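Local coordinates for protein Tas1 (Pseudomonas aeruginosa, PDB 6OX6) that acts as a type VI secretion toxin that pyrophosphorylates adenosine nucleotides to (p)ppApp, depleting ADP and ATP in competitor cells, at residues Lys251-Ala256 and Ala281-Arg286. Sequence-based numbering, arbitrary orientation.
Sequences KVYGKA and APIKSR. With ACT (acetate ion), chain D.
The hydroxyl of Tyr-253 donates a hydrogen bond to the backbone carbonyl of Lys-284, with OH and O 2.6 Å apart. It approaches in the carbonyl plane at a C=O...OH angle of 155°. The bond ties Tyr-253 of helix 249-253 to the loop leading from edge strand 277-280 into helix 286-296, within a mixed-sheet α/β fold consistent with that of RelA/SpoT-type alarmone synthetases. Tyrosine suits this site because its ring spans the gap while its phenol end satisfies a main-chain oxygen. CG of Tyr-253 stands anti to the backbone N (chi1 -159°), sending the ring out from the helix toward the loop.

Two different groups flank the ring on opposite sides of its plane. The guanidinium of Arg-286 makes a cation-pi contact, its CZ 4.8 Å from the Tyr-253 ring centroid, with the two planes 40° apart, well short of parallel stacking. NH2 of Arg-286 also forms a salt bridge with Glu-250, so its charge is probably shared between that carboxylate and the ring face. From the other side the CG2 branch of Ile-283 meets Tyr-253 CZ at 3.6 Å. The beta-branched side chain thus serves two neighbours, because its other arm, CG1, reaches the CB of buried Ala-256, a methyl small enough for this close approach.

Lys-284 turns its amine away, to a salt bridge with Asp-306 and a weak bond to an acetate probably from the crystallisation liquor. A type I turn from Tyr-253 to Ala-256 brings the alanine into place, with Ala-256 CB 3.5 Å from Ile-283 CG1.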
loop_
_atom_site.group_PDB
_atom_site.type_symbol
_atom_site.label_atom_id
_atom_site.label_comp_id
_atom_site.label_asym_id
_atom_site.label_seq_id
_atom_site.Cartn_x
_atom_site.Cartn_y
_atom_site.Cartn_z
ATOM N N LYS A 251 3.325 23.638 -4.381
ATOM C CA LYS A 251 3.257 23.436 -5.820
ATOM C C LYS A 251 2.693 22.055 -6.151
ATOM O O LYS A 251 1.846 21.920 -7.039
ATOM C CB LYS A 251 4.640 23.628 -6.450
ATOM C CG LYS A 251 4.644 23.385 -7.950
ATOM C CD LYS A 251 6.030 23.142 -8.534
ATOM C CE LYS A 251 6.109 23.690 -9.961
ATOM N NZ LYS A 251 7.510 23.785 -10.469
ATOM N N VAL A 252 3.132 21.015 -5.439
ATOM C CA VAL A 252 2.575 19.690 -5.694
ATOM C C VAL A 252 1.128 19.620 -5.221
ATOM O O VAL A 252 0.245 19.145 -5.949
ATOM C CB VAL A 252 3.433 18.599 -5.033
ATOM C CG1 VAL A 252 2.673 17.278 -5.049
ATOM C CG2 VAL A 252 4.759 18.444 -5.766
ATOM N N TYR A 253 0.857 20.115 -4.008
ATOM C CA TYR A 253 -0.477 19.980 -3.419
ATOM C C TYR A 253 -1.572 20.571 -4.305
ATOM O O TYR A 253 -2.690 20.038 -4.336
ATOM C CB TYR A 253 -0.504 20.636 -2.040
ATOM C CG TYR A 253 -1.628 20.158 -1.129
ATOM C CD1 TYR A 253 -2.822 20.861 -1.051
ATOM C CD2 TYR A 253 -1.485 19.006 -0.337
ATOM C CE1 TYR A 253 -3.852 20.446 -0.224
ATOM C CE2 TYR A 253 -2.508 18.578 0.495
ATOM C CZ TYR A 253 -3.697 19.309 0.551
ATOM O OH TYR A 253 -4.734 18.910 1.375
ATOM N N GLY A 254 -1.268 21.641 -5.059
ATOM C CA GLY A 254 -2.291 22.313 -5.843
ATOM C C GLY A 254 -2.742 21.554 -7.075
ATOM O O GLY A 254 -3.806 21.864 -7.633
ATOM N N LYS A 255 -1.960 20.563 -7.516
ATOM C CA LYS A 255 -2.432 19.735 -8.615
ATOM C C LYS A 255 -3.356 18.618 -8.150
ATOM O O LYS A 255 -3.916 17.903 -8.992
ATOM C CB LYS A 255 -1.250 19.146 -9.403
ATOM C CG LYS A 255 -0.273 20.193 -9.976
ATOM C CD LYS A 255 1.104 20.118 -9.321
ATOM C CE LYS A 255 2.182 20.806 -10.161
ATOM N NZ LYS A 255 1.641 22.012 -10.823
ATOM N N ALA A 256 -3.546 18.460 -6.846
ATOM C CA ALA A 256 -4.257 17.291 -6.328
ATOM C C ALA A 256 -5.738 17.300 -6.712
ATOM O O ALA A 256 -6.262 16.251 -7.116
ATOM C CB ALA A 256 -4.062 17.191 -4.812
ATOM N N ALA A 281 -12.818 9.843 -2.557
ATOM C CA ALA A 281 -12.355 10.384 -1.289
ATOM C C ALA A 281 -11.839 11.791 -1.535
ATOM O O ALA A 281 -11.450 12.120 -2.657
ATOM C CB ALA A 281 -11.240 9.514 -0.690
ATOM N N PRO A 282 -11.812 12.640 -0.508
ATOM C CA PRO A 282 -11.220 13.971 -0.680
ATOM C C PRO A 282 -9.699 13.884 -0.755
ATOM O O PRO A 282 -9.083 12.843 -0.503
ATOM C CB PRO A 282 -11.674 14.731 0.570
ATOM C CG PRO A 282 -11.825 13.651 1.609
ATOM C CD PRO A 282 -12.328 12.440 0.861
ATOM N N ILE A 283 -9.101 15.022 -1.106
ATOM C CA ILE A 283 -7.652 15.154 -1.164
ATOM C C ILE A 283 -7.067 14.900 0.219
ATOM O O ILE A 283 -7.675 15.247 1.237
ATOM C CB ILE A 283 -7.310 16.555 -1.709
ATOM C CG1 ILE A 283 -7.138 16.512 -3.222
ATOM C CG2 ILE A 283 -6.087 17.161 -1.057
ATOM C CD1 ILE A 283 -8.414 16.214 -3.970
ATOM N N LYS A 284 -5.899 14.257 0.272
ATOM C CA LYS A 284 -5.264 14.006 1.562
ATOM C C LYS A 284 -5.129 15.313 2.334
ATOM O O LYS A 284 -4.778 16.346 1.764
ATOM C CB LYS A 284 -3.886 13.368 1.373
ATOM C CG LYS A 284 -3.256 12.868 2.666
ATOM C CD LYS A 284 -2.042 11.978 2.412
ATOM C CE LYS A 284 -2.283 10.578 2.979
ATOM N NZ LYS A 284 -3.514 9.927 2.420
ATOM N N SER A 285 -5.419 15.273 3.634
ATOM C CA SER A 285 -5.334 16.495 4.426
ATOM C C SER A 285 -3.902 16.998 4.471
ATOM O O SER A 285 -2.943 16.218 4.402
ATOM C CB SER A 285 -5.841 16.271 5.855
ATOM O OG SER A 285 -4.773 15.927 6.742
ATOM N N ARG A 286 -3.776 18.320 4.631
ATOM C CA ARG A 286 -2.489 19.000 4.551
ATOM C C ARG A 286 -1.476 18.428 5.542
ATOM O O ARG A 286 -0.377 18.021 5.151
ATOM C CB ARG A 286 -2.681 20.505 4.784
ATOM C CG ARG A 286 -1.377 21.332 4.746
ATOM C CD ARG A 286 -1.639 22.870 4.648
ATOM N NE ARG A 286 -1.300 23.367 3.318
ATOM C CZ ARG A 286 -2.204 23.677 2.394
ATOM N NH1 ARG A 286 -3.498 23.556 2.680
ATOM N NH2 ARG A 286 -1.826 24.104 1.195
HETATM C C ACT D . -5.863 10.132 4.774
HETATM O O ACT D . -4.666 10.063 5.182
HETATM O OXT ACT D . -6.530 9.247 4.189
HETATM C CH3 ACT D . -6.601 11.512 5.036
#